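PDB 1QN2: cytochrome CH from Methylobacterium extorquens, which probably carries electrons, as a c-type cytochrome with a covalently held heme c, between redox partners in the metabolism of this methylotroph. Local coordinates for residues A[27-32]-A[94-99]; A[4-9]-A[89-94]; A[48-53]-A[71-76]. All coordinates share one frame; numbering follows the deposited sequence.

Contact 1: A[27-32]-A[94-99]. With HEC (heme c), chain D.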
loop_
_atom_site.group_PDB
_atom_site.type_symbol
_atom_site.label_atom_id
_atom_site.label_comp_id
_atom_site.label_asym_id
_atom_site.label_seq_id
_atom_site.Cartn_x
_atom_site.Cartn_y
_atom_site.Cartn_z
ATOM N N PRO A 27 0.978 -8.969 -0.519
ATOM C CA PRO A 27 0.384 -9.227 -1.840
ATOM C C PRO A 27 1.056 -8.409 -2.936
ATOM O O PRO A 27 1.777 -7.456 -2.648
ATOM C CB PRO A 27 -1.056 -8.700 -1.646
ATOM C CG PRO A 27 -0.827 -7.512 -0.738
ATOM C CD PRO A 27 0.146 -8.067 0.293
ATOM N N THR A 28 0.791 -8.798 -4.184
ATOM C CA THR A 28 1.383 -8.013 -5.300
ATOM C C THR A 28 0.621 -6.662 -5.311
ATOM O O THR A 28 -0.575 -6.686 -4.994
ATOM C CB THR A 28 1.101 -8.711 -6.647
ATOM O OG1 THR A 28 1.402 -7.810 -7.723
ATOM C CG2 THR A 28 -0.363 -9.114 -6.736
ATOM N N LEU A 29 1.305 -5.576 -5.629
ATOM C CA LEU A 29 0.678 -4.254 -5.651
ATOM C C LEU A 29 0.274 -3.846 -7.052
ATOM O O LEU A 29 -0.061 -2.686 -7.318
ATOM C CB LEU A 29 1.638 -3.216 -5.051
ATOM C CG LEU A 29 1.907 -3.492 -3.563
ATOM C CD1 LEU A 29 2.722 -2.404 -2.911
ATOM C CD2 LEU A 29 0.587 -3.745 -2.838
ATOM N N LYS A 30 0.286 -4.798 -7.983
ATOM C CA LYS A 30 -0.106 -4.424 -9.351
ATOM C C LYS A 30 -1.545 -3.931 -9.378
ATOM O O LYS A 30 -2.457 -4.611 -8.907
ATOM C CB LYS A 30 0.083 -5.600 -10.299
ATOM C CG LYS A 30 -0.300 -5.332 -11.755
ATOM C CD LYS A 30 -0.081 -6.594 -12.581
ATOM C CE LYS A 30 -0.677 -6.484 -13.972
ATOM N NZ LYS A 30 -0.941 -7.825 -14.572
ATOM N N GLY A 31 -1.735 -2.738 -9.933
ATOM C CA GLY A 31 -3.053 -2.150 -10.044
ATOM C C GLY A 31 -3.761 -1.905 -8.728
ATOM O O GLY A 31 -4.990 -1.932 -8.644
ATOM N N VAL A 32 -2.991 -1.653 -7.673
ATOM C CA VAL A 32 -3.591 -1.415 -6.370
ATOM C C VAL A 32 -4.241 -0.056 -6.255
ATOM O O VAL A 32 -5.181 0.134 -5.474
ATOM C CB VAL A 32 -2.564 -1.600 -5.235
ATOM C CG1 VAL A 32 -1.544 -0.462 -5.277
ATOM C CG2 VAL A 32 -3.331 -1.651 -3.910
ATOM N N ALA A 94 2.717 8.268 -6.222
ATOM C CA ALA A 94 2.903 8.571 -7.674
ATOM C C ALA A 94 3.553 7.353 -8.333
ATOM O O ALA A 94 3.287 6.956 -9.467
ATOM C CB ALA A 94 3.869 9.763 -7.755
ATOM N N TYR A 95 4.448 6.723 -7.572
ATOM C CA TYR A 95 5.140 5.546 -8.094
ATOM C C TYR A 95 4.192 4.391 -8.324
ATOM O O TYR A 95 4.248 3.732 -9.367
ATOM C CB TYR A 95 6.292 5.161 -7.176
ATOM C CG TYR A 95 6.945 3.847 -7.536
ATOM C CD1 TYR A 95 7.504 3.679 -8.801
ATOM C CD2 TYR A 95 6.986 2.784 -6.644
ATOM C CE1 TYR A 95 8.090 2.481 -9.149
ATOM C CE2 TYR A 95 7.599 1.584 -6.978
ATOM C CZ TYR A 95 8.138 1.445 -8.245
ATOM O OH TYR A 95 8.727 0.268 -8.652
ATOM N N LEU A 96 3.303 4.132 -7.364
ATOM C CA LEU A 96 2.334 3.056 -7.450
ATOM C C LEU A 96 1.420 3.201 -8.654
ATOM O O LEU A 96 1.027 2.220 -9.284
ATOM C CB LEU A 96 1.487 2.994 -6.167
ATOM C CG LEU A 96 2.189 2.606 -4.869
ATOM C CD1 LEU A 96 1.153 2.546 -3.727
ATOM C CD2 LEU A 96 2.867 1.256 -5.018
ATOM N N LYS A 97 1.071 4.446 -8.974
ATOM C CA LYS A 97 0.196 4.685 -10.114
ATOM C C LYS A 97 0.846 4.216 -11.411
ATOM O O LYS A 97 0.157 3.800 -12.344
ATOM C CB LYS A 97 -0.172 6.167 -10.205
ATOM C CG LYS A 97 -1.153 6.641 -9.142
ATOM C CD LYS A 97 -1.613 8.055 -9.424
ATOM C CE LYS A 97 -2.493 8.657 -8.364
ATOM N NZ LYS A 97 -2.875 10.057 -8.721
ATOM N N THR A 98 2.176 4.267 -11.474
ATOM C CA THR A 98 2.871 3.842 -12.680
ATOM C C THR A 98 2.807 2.334 -12.872
ATOM O O THR A 98 3.045 1.863 -13.985
ATOM C CB THR A 98 4.328 4.297 -12.725
ATOM O OG1 THR A 98 5.130 3.500 -11.849
ATOM C CG2 THR A 98 4.480 5.763 -12.393
ATOM N N LYS A 99 2.506 1.607 -11.805
ATOM C CA LYS A 99 2.419 0.154 -11.859
ATOM C C LYS A 99 1.002 -0.318 -12.120
ATOM O O LYS A 99 0.319 -0.888 -11.278
ATOM C CB LYS A 99 2.981 -0.469 -10.585
ATOM C CG LYS A 99 4.378 -1.038 -10.757
ATOM C CD LYS A 99 5.378 0.036 -11.165
ATOM C CE LYS A 99 6.563 -0.632 -11.870
ATOM N NZ LYS A 99 6.111 -1.928 -12.464
HETATM FE FE HEC D . 2.329 -3.608 2.604
HETATM C CHA HEC D . -0.884 -4.779 2.339
HETATM C CHB HEC D . 1.557 -1.013 0.475
HETATM C CHC HEC D . 5.311 -2.056 3.407
HETATM C CHD HEC D . 3.290 -6.400 4.223
HETATM N NA HEC D . 0.632 -3.012 1.556
HETATM C C1A HEC D . -0.601 -3.626 1.619
HETATM C C2A HEC D . -1.447 -2.874 0.855
HETATM C C3A HEC D . -0.770 -1.819 0.329
HETATM C C4A HEC D . 0.533 -1.902 0.769
HETATM C CMA HEC D . -1.478 -0.814 -0.572
HETATM C CAA HEC D . -2.910 -3.154 0.606
HETATM C CBA HEC D . -3.043 -3.987 -0.669
HETATM C CGA HEC D . -4.442 -4.530 -0.933
HETATM O O1A HEC D . -5.461 -4.044 -0.383
HETATM O O2A HEC D . -4.614 -5.175 -2.005
HETATM N NB HEC D . 3.301 -1.869 2.007
HETATM C C1B HEC D . 2.792 -0.985 1.092
HETATM C C2B HEC D . 3.809 -0.109 0.788
HETATM C C3B HEC D . 4.841 -0.318 1.674
HETATM C C4B HEC D . 4.547 -1.472 2.393
HETATM C CMB HEC D . 3.831 1.075 -0.165
HETATM C CAB HEC D . 5.954 0.517 1.794
HETATM C CBB HEC D . 5.839 1.809 2.315
HETATM N NC HEC D . 4.014 -4.127 3.681
HETATM C C1C HEC D . 5.146 -3.373 3.824
HETATM C C2C HEC D . 6.066 -4.185 4.449
HETATM C C3C HEC D . 5.518 -5.425 4.659
HETATM C C4C HEC D . 4.219 -5.371 4.199
HETATM C CMC HEC D . 7.512 -3.991 4.872
HETATM C CAC HEC D . 6.161 -6.517 5.249
HETATM C CBC HEC D . 6.818 -6.452 6.481
HETATM N ND HEC D . 1.346 -5.330 3.173
HETATM C C1D HEC D . 1.957 -6.312 3.882
HETATM C C2D HEC D . 0.974 -7.229 4.195
HETATM C C3D HEC D . -0.187 -6.788 3.650
HETATM C C4D HEC D . 0.015 -5.584 3.023
HETATM C CMD HEC D . 1.008 -8.536 4.966
HETATM C CAD HEC D . -1.543 -7.455 3.785
HETATM C CBD HEC D . -2.151 -6.686 4.973
HETATM C CGD HEC D . -3.398 -7.357 5.542
HETATM O O1D HEC D . -3.871 -6.861 6.601
HETATM O O2D HEC D . -3.988 -8.290 4.956
HETATM O O HOH W 1 0.535 -0.018 -8.148
#

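Contact 2: A[4-9]-A[89-94]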
loop_
_atom_site.group_PDB
_atom_site.type_symbol
_atom_site.label_atom_id
_atom_site.label_comp_id
_atom_site.label_asym_id
_atom_site.label_seq_id
_atom_site.Cartn_x
_atom_site.Cartn_y
_atom_site.Cartn_z
ATOM N N ALA A 4 7.042 10.246 -9.302
ATOM C CA ALA A 4 7.309 8.834 -9.458
ATOM C C ALA A 4 8.749 8.452 -9.228
ATOM O O ALA A 4 9.037 7.428 -8.589
ATOM C CB ALA A 4 6.765 8.298 -10.762
ATOM N N ALA A 5 9.691 9.249 -9.723
ATOM C CA ALA A 5 11.108 8.960 -9.547
ATOM C C ALA A 5 11.473 8.926 -8.069
ATOM O O ALA A 5 12.111 7.993 -7.576
ATOM C CB ALA A 5 11.964 9.986 -10.279
ATOM N N ALA A 6 11.065 9.964 -7.344
ATOM C CA ALA A 6 11.388 9.967 -5.904
ATOM C C ALA A 6 10.677 8.780 -5.232
ATOM O O ALA A 6 11.228 8.150 -4.333
ATOM C CB ALA A 6 10.919 11.276 -5.288
ATOM N N GLY A 7 9.469 8.487 -5.695
ATOM C CA GLY A 7 8.706 7.384 -5.130
ATOM C C GLY A 7 9.370 6.038 -5.326
ATOM O O GLY A 7 9.319 5.171 -4.450
ATOM N N GLU A 8 10.000 5.852 -6.487
ATOM C CA GLU A 8 10.674 4.575 -6.753
ATOM C C GLU A 8 11.795 4.367 -5.743
ATOM O O GLU A 8 12.068 3.257 -5.295
ATOM C CB GLU A 8 11.238 4.564 -8.178
ATOM C CG GLU A 8 11.647 3.197 -8.679
ATOM C CD GLU A 8 13.071 2.830 -8.329
ATOM O OE1 GLU A 8 13.881 3.737 -8.040
ATOM O OE2 GLU A 8 13.399 1.622 -8.335
ATOM N N LYS A 9 12.438 5.476 -5.384
ATOM C CA LYS A 9 13.526 5.416 -4.415
ATOM C C LYS A 9 12.990 5.185 -3.001
ATOM O O LYS A 9 13.591 4.438 -2.222
ATOM C CB LYS A 9 14.317 6.736 -4.450
ATOM C CG LYS A 9 15.597 6.684 -3.639
ATOM C CD LYS A 9 16.665 7.583 -4.249
ATOM C CE LYS A 9 17.957 7.519 -3.451
ATOM N NZ LYS A 9 18.090 8.671 -2.516
ATOM N N VAL A 89 5.241 10.045 1.236
ATOM C CA VAL A 89 4.053 9.230 0.995
ATOM C C VAL A 89 3.465 9.540 -0.384
ATOM O O VAL A 89 3.086 8.625 -1.116
ATOM C CB VAL A 89 2.968 9.509 2.061
ATOM C CG1 VAL A 89 1.648 8.883 1.628
ATOM C CG2 VAL A 89 3.398 8.945 3.411
ATOM N N ASP A 90 3.384 10.823 -0.717
ATOM C CA ASP A 90 2.844 11.252 -2.008
ATOM C C ASP A 90 3.721 10.681 -3.143
ATOM O O ASP A 90 3.179 10.206 -4.136
ATOM C CB ASP A 90 2.856 12.777 -2.108
ATOM C CG ASP A 90 1.678 13.460 -1.465
ATOM O OD1 ASP A 90 0.590 12.858 -1.360
ATOM O OD2 ASP A 90 1.839 14.632 -1.056
ATOM N N ASP A 91 5.033 10.746 -2.948
ATOM C CA ASP A 91 5.972 10.231 -3.963
ATOM C C ASP A 91 5.724 8.751 -4.198
ATOM O O ASP A 91 5.659 8.259 -5.324
ATOM C CB ASP A 91 7.411 10.469 -3.507
ATOM C CG ASP A 91 7.774 11.950 -3.581
ATOM O OD1 ASP A 91 7.034 12.689 -4.253
ATOM O OD2 ASP A 91 8.783 12.351 -2.975
ATOM N N ILE A 92 5.570 8.021 -3.092
ATOM C CA ILE A 92 5.307 6.584 -3.217
ATOM C C ILE A 92 4.024 6.348 -3.993
ATOM O O ILE A 92 3.938 5.477 -4.863
ATOM C CB ILE A 92 5.223 5.929 -1.826
ATOM C CG1 ILE A 92 6.601 5.924 -1.169
ATOM C CG2 ILE A 92 4.650 4.528 -1.919
ATOM C CD1 ILE A 92 6.757 5.326 0.188
ATOM N N ILE A 93 2.986 7.137 -3.705
ATOM C CA ILE A 93 1.726 6.962 -4.426
ATOM C C ILE A 93 1.889 7.274 -5.902
ATOM O O ILE A 93 1.301 6.646 -6.790
ATOM C CB ILE A 93 0.597 7.800 -3.812
ATOM C CG1 ILE A 93 0.296 7.300 -2.381
ATOM C CG2 ILE A 93 -0.662 7.716 -4.655
ATOM C CD1 ILE A 93 -0.403 8.316 -1.503
ATOM N N ALA A 94 2.717 8.268 -6.222
ATOM C CA ALA A 94 2.903 8.571 -7.674
ATOM C C ALA A 94 3.553 7.353 -8.333
ATOM O O ALA A 94 3.287 6.956 -9.467
ATOM C CB ALA A 94 3.869 9.763 -7.755
#

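Contact 3: A[48-53]-A[71-76]. With HEC (heme c), chain D.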
loop_
_atom_site.group_PDB
_atom_site.type_symbol
_atom_site.label_atom_id
_atom_site.label_comp_id
_atom_site.label_asym_id
_atom_site.label_seq_id
_atom_site.Cartn_x
_atom_site.Cartn_y
_atom_site.Cartn_z
ATOM N N ASP A 48 -8.699 -10.476 8.283
ATOM C CA ASP A 48 -10.141 -10.166 8.248
ATOM C C ASP A 48 -10.341 -8.651 8.289
ATOM O O ASP A 48 -11.254 -8.098 7.677
ATOM C CB ASP A 48 -10.821 -10.796 9.471
ATOM C CG ASP A 48 -11.510 -12.103 9.122
ATOM O OD1 ASP A 48 -12.409 -12.091 8.258
ATOM O OD2 ASP A 48 -11.147 -13.134 9.721
ATOM N N ALA A 49 -9.460 -7.995 9.039
ATOM C CA ALA A 49 -9.524 -6.551 9.197
ATOM C C ALA A 49 -9.469 -5.815 7.878
ATOM O O ALA A 49 -10.302 -4.949 7.579
ATOM C CB ALA A 49 -8.455 -6.063 10.156
ATOM N N LEU A 50 -8.477 -6.130 7.040
ATOM C CA LEU A 50 -8.421 -5.405 5.760
ATOM C C LEU A 50 -9.557 -5.782 4.848
ATOM O O LEU A 50 -10.222 -4.950 4.215
ATOM C CB LEU A 50 -7.068 -5.699 5.077
ATOM C CG LEU A 50 -6.791 -4.714 3.919
ATOM C CD1 LEU A 50 -6.878 -3.281 4.441
ATOM C CD2 LEU A 50 -5.359 -4.933 3.407
ATOM N N LYS A 51 -9.820 -7.085 4.720
ATOM C CA LYS A 51 -10.900 -7.480 3.831
ATOM C C LYS A 51 -12.240 -6.922 4.202
ATOM O O LYS A 51 -13.081 -6.651 3.326
ATOM C CB LYS A 51 -10.901 -8.955 3.548
ATOM C CG LYS A 51 -11.831 -9.869 4.278
ATOM C CD LYS A 51 -11.704 -11.293 3.735
ATOM C CE LYS A 51 -10.230 -11.666 3.615
ATOM N NZ LYS A 51 -9.803 -11.792 2.195
ATOM N N LYS A 52 -12.527 -6.708 5.485
ATOM C CA LYS A 52 -13.829 -6.167 5.873
ATOM C C LYS A 52 -13.814 -4.651 5.991
ATOM O O LYS A 52 -14.854 -4.039 6.279
ATOM C CB LYS A 52 -14.266 -6.784 7.215
ATOM C CG LYS A 52 -14.358 -8.286 7.242
ATOM C CD LYS A 52 -15.772 -8.820 7.254
ATOM C CE LYS A 52 -15.811 -10.340 7.124
ATOM N NZ LYS A 52 -15.346 -11.015 8.367
ATOM N N SER A 53 -12.663 -4.024 5.780
ATOM C CA SER A 53 -12.532 -2.583 5.882
ATOM C C SER A 53 -13.472 -1.851 4.932
ATOM O O SER A 53 -13.929 -0.760 5.251
ATOM C CB SER A 53 -11.080 -2.163 5.578
ATOM O OG SER A 53 -10.828 -2.372 4.184
ATOM N N LYS A 71 -3.166 2.135 12.471
ATOM C CA LYS A 71 -4.182 3.077 12.971
ATOM C C LYS A 71 -5.317 3.194 11.959
ATOM O O LYS A 71 -6.462 3.454 12.307
ATOM C CB LYS A 71 -3.544 4.445 13.212
ATOM C CG LYS A 71 -4.541 5.578 13.378
ATOM C CD LYS A 71 -3.869 6.917 13.111
ATOM C CE LYS A 71 -4.846 8.071 13.245
ATOM N NZ LYS A 71 -4.282 9.193 14.044
ATOM N N LYS A 72 -4.982 2.995 10.687
ATOM C CA LYS A 72 -5.990 3.085 9.618
ATOM C C LYS A 72 -6.842 1.818 9.603
ATOM O O LYS A 72 -8.053 1.833 9.387
ATOM C CB LYS A 72 -5.242 3.189 8.265
ATOM C CG LYS A 72 -6.184 3.263 7.064
ATOM C CD LYS A 72 -7.141 4.439 7.240
ATOM C CE LYS A 72 -7.913 4.661 5.944
ATOM N NZ LYS A 72 -8.823 5.830 6.093
ATOM N N VAL A 73 -6.168 0.697 9.826
ATOM C CA VAL A 73 -6.876 -0.587 9.829
ATOM C C VAL A 73 -6.402 -1.441 10.999
ATOM O O VAL A 73 -5.569 -2.334 10.861
ATOM C CB VAL A 73 -6.648 -1.356 8.513
ATOM C CG1 VAL A 73 -7.384 -2.711 8.610
ATOM C CG2 VAL A 73 -7.260 -0.568 7.332
ATOM N N PRO A 74 -6.952 -1.139 12.185
ATOM C CA PRO A 74 -6.531 -1.936 13.347
ATOM C C PRO A 74 -6.696 -3.423 13.055
ATOM O O PRO A 74 -7.740 -3.871 12.586
ATOM C CB PRO A 74 -7.501 -1.491 14.444
ATOM C CG PRO A 74 -7.849 -0.081 14.043
ATOM C CD PRO A 74 -7.987 -0.152 12.510
ATOM N N GLY A 75 -5.631 -4.169 13.331
ATOM C CA GLY A 75 -5.643 -5.591 13.096
ATOM C C GLY A 75 -5.053 -6.030 11.773
ATOM O O GLY A 75 -5.035 -7.230 11.487
ATOM N N THR A 76 -4.548 -5.111 10.948
ATOM C CA THR A 76 -3.960 -5.560 9.676
ATOM C C THR A 76 -2.714 -6.395 9.923
ATOM O O THR A 76 -2.024 -6.240 10.939
ATOM C CB THR A 76 -3.550 -4.329 8.817
ATOM O OG1 THR A 76 -2.820 -4.800 7.666
ATOM C CG2 THR A 76 -2.643 -3.422 9.632
HETATM FE FE HEC D . 2.329 -3.608 2.604
HETATM C CHA HEC D . -0.884 -4.779 2.339
HETATM C CHB HEC D . 1.557 -1.013 0.475
HETATM C CHC HEC D . 5.311 -2.056 3.407
HETATM C CHD HEC D . 3.290 -6.400 4.223
HETATM N NA HEC D . 0.632 -3.012 1.556
HETATM C C1A HEC D . -0.601 -3.626 1.619
HETATM C C2A HEC D . -1.447 -2.874 0.855
HETATM C C3A HEC D . -0.770 -1.819 0.329
HETATM C C4A HEC D . 0.533 -1.902 0.769
HETATM C CMA HEC D . -1.478 -0.814 -0.572
HETATM C CAA HEC D . -2.910 -3.154 0.606
HETATM C CBA HEC D . -3.043 -3.987 -0.669
HETATM C CGA HEC D . -4.442 -4.530 -0.933
HETATM O O1A HEC D . -5.461 -4.044 -0.383
HETATM O O2A HEC D . -4.614 -5.175 -2.005
HETATM N NB HEC D . 3.301 -1.869 2.007
HETATM C C1B HEC D . 2.792 -0.985 1.092
HETATM C C2B HEC D . 3.809 -0.109 0.788
HETATM C C3B HEC D . 4.841 -0.318 1.674
HETATM C C4B HEC D . 4.547 -1.472 2.393
HETATM C CMB HEC D . 3.831 1.075 -0.165
HETATM C CAB HEC D . 5.954 0.517 1.794
HETATM C CBB HEC D . 5.839 1.809 2.315
HETATM N NC HEC D . 4.014 -4.127 3.681
HETATM C C1C HEC D . 5.146 -3.373 3.824
HETATM C C2C HEC D . 6.066 -4.185 4.449
HETATM C C3C HEC D . 5.518 -5.425 4.659
HETATM C C4C HEC D . 4.219 -5.371 4.199
HETATM C CMC HEC D . 7.512 -3.991 4.872
HETATM C CAC HEC D . 6.161 -6.517 5.249
HETATM C CBC HEC D . 6.818 -6.452 6.481
HETATM N ND HEC D . 1.346 -5.330 3.173
HETATM C C1D HEC D . 1.957 -6.312 3.882
HETATM C C2D HEC D . 0.974 -7.229 4.195
HETATM C C3D HEC D . -0.187 -6.788 3.650
HETATM C C4D HEC D . 0.015 -5.584 3.023
HETATM C CMD HEC D . 1.008 -8.536 4.966
HETATM C CAD HEC D . -1.543 -7.455 3.785
HETATM C CBD HEC D . -2.151 -6.686 4.973
HETATM C CGD HEC D . -3.398 -7.357 5.542
HETATM O O1D HEC D . -3.871 -6.861 6.601
HETATM O O2D HEC D . -3.988 -8.290 4.956
HETATM O O HOH W 2 -7.843 -9.267 11.046
#

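Contact 1: A[27-32]-A[94-99]
The loop that holds one heme face packs here against the end of the C-terminal helix, through a small apolar patch joining L29 and V32 to L96, with one backbone bond beside it. L29 CD1 lies 4.2 Å from L96 CD2, and V32 CG1 reaches the other branch, L96 CD1, at 4.3 Å. V32 is turned so that CG1 sits in the crowded position between N and C (chi1 70°) and faces the helix, leaving CG2 to rest 3.9 Å from the heme methyl CMA. L29 likewise serves two neighbours, since its CD1 and CD2 also lie over the heme around CHB and C3A. Next to this patch G31 N donates to K99 O over 3.1 Å, a nearly straight bond of 165°. The positive phi of G31 belongs to a type II turn from L29 to V32, which presents that N-H to the chain end. A water bridges turn and helix, 2.9 Å from L29 O and 2.6 Å from L96 O. K99 folds back from the turn to make a cation-pi contact with F20. Before the turn, T28 OG1 accepts from K30 N in an ST turn, and P27 lays CD 3.6 Å from heme C3D while its carbonyl O is hydrogen-bonded to H18 ND1. With the ring of P27 cut back to an alanine, the heme around C3D would probably lose its cover, and the carbonyl facing H18 would be less firmly placed. Such a proline carbonyl fixing the CXXCH histidine is characteristic of class I cytochromes c, where that histidine ligates the iron.

Contact 2: A[4-9]-A[89-94]
G7 sits directly against the backbone of D91 and I92, and this lets helix 4-9 and helix 89-94 approach to 6.7 Å between axes. G7 CA makes a CA-H...O contact with D91 O at 3.2 Å, the angle at the hydrogen being 141°. There is no room for more: a CB on G7 would fall 1.9 Å from D91 O. The side chain of D91 leans over the same spot, its CB 3.7 Å from G7 CA. A chi1 of -72° turns CG away from the carbonyl carbon, and the carboxylate swings past G7 to A6, where OD2 comes 3.3 Å from A6 CB. The other oxygen, OD1, accepts from D3 N just ahead of the helix, while D3 OD2 in turn accepts from A6 N; the start of helix 4-10 is likely to favour nearby carboxylates through its partial positive charge. The helices run at 101° to each other, the near-perpendicular crossing of N- and C-terminal helices that marks class I cytochromes c, with a glycine at the crossing. Away from the crossing point two alanines mesh: A94 CB tucks in 3.6 Å from A4 N, and A4 CB lies 3.9 Å from A94 O, so each methyl rests on the partner's backbone. I92 meets helix 4-9 mainly with its backbone N, near G7 CA. Its side chain leaves the interface for L66 and I83 and comes about 4 Å from the nearest heme atom, CG2 being the nearer branch.

Contact 3: A[48-53]-A[71-76]
The propionate end of the heme pocket is lined here by L50 and T76; behind them A49 and L50 pack on V73 and its turn. T76 OG1 donates to HEC O1D over a short 2.5 Å, a position it owes to lying anti to its own backbone N (chi1 172°). L50 approaches the propionate that carries O1D with carbon, CB lying beside the carboxylate oxygens, and its CD2 lies between the two propionates, 3.8 Å from HEC CGD of this one and 3.9 Å from HEC O1A of the other. The other branch of L50 turns to the protein, CD1 lying 4.0 Å from V73 CG2, and the two side chains cross at about a right angle. V73 also reaches A49: its other methyl, CG1, is 3.8 Å from A49 CB. Behind V73 and T76 stands W65 of helix 59-67. The turn ends on the threonine of the Thr-Lys-Met sequence familiar in class I cytochromes c, whose methionine is the usual iron ligand; T76 OG1 also takes a bond from M78 N, so one hydroxyl ties the propionate to the backbone at M78. V73 to T76 form a type II turn, and A49 CB presses on it 3.3 Å from P74 O. The phi of 96° at G75 calls for glycine, and a CB there would also be crowded against A49 CB. A water accepts from A49 N at 2.9 Å and donates weakly to G75 O. Within helix 48-53, S53 OG donates to a lone pair of L50 O in the carbonyl plane at 2.6 Å, and that oxygen also receives S53 N.

All three contacts are partly buried, but they lie at different depths: contact 1 is nearest the chain's centre, and contact 3 lies on the opposite side from the other two. Contacts 1 and 2 share helix 86-98 and A94, and they touch where Y95 packs on G7 and E8; along the sequence their segments alternate. Contact 3, nested in the loop both close, reaches neither, its nearest atoms being about 7 Å from contact 1. The chemistry differs accordingly. Contact 2 is close backbone packing of small residues, contact 1 pairs leucine and valine methyls with a main-chain bond, and contact 3 joins methyl packing to a hydroxyl bond on a heme propionate.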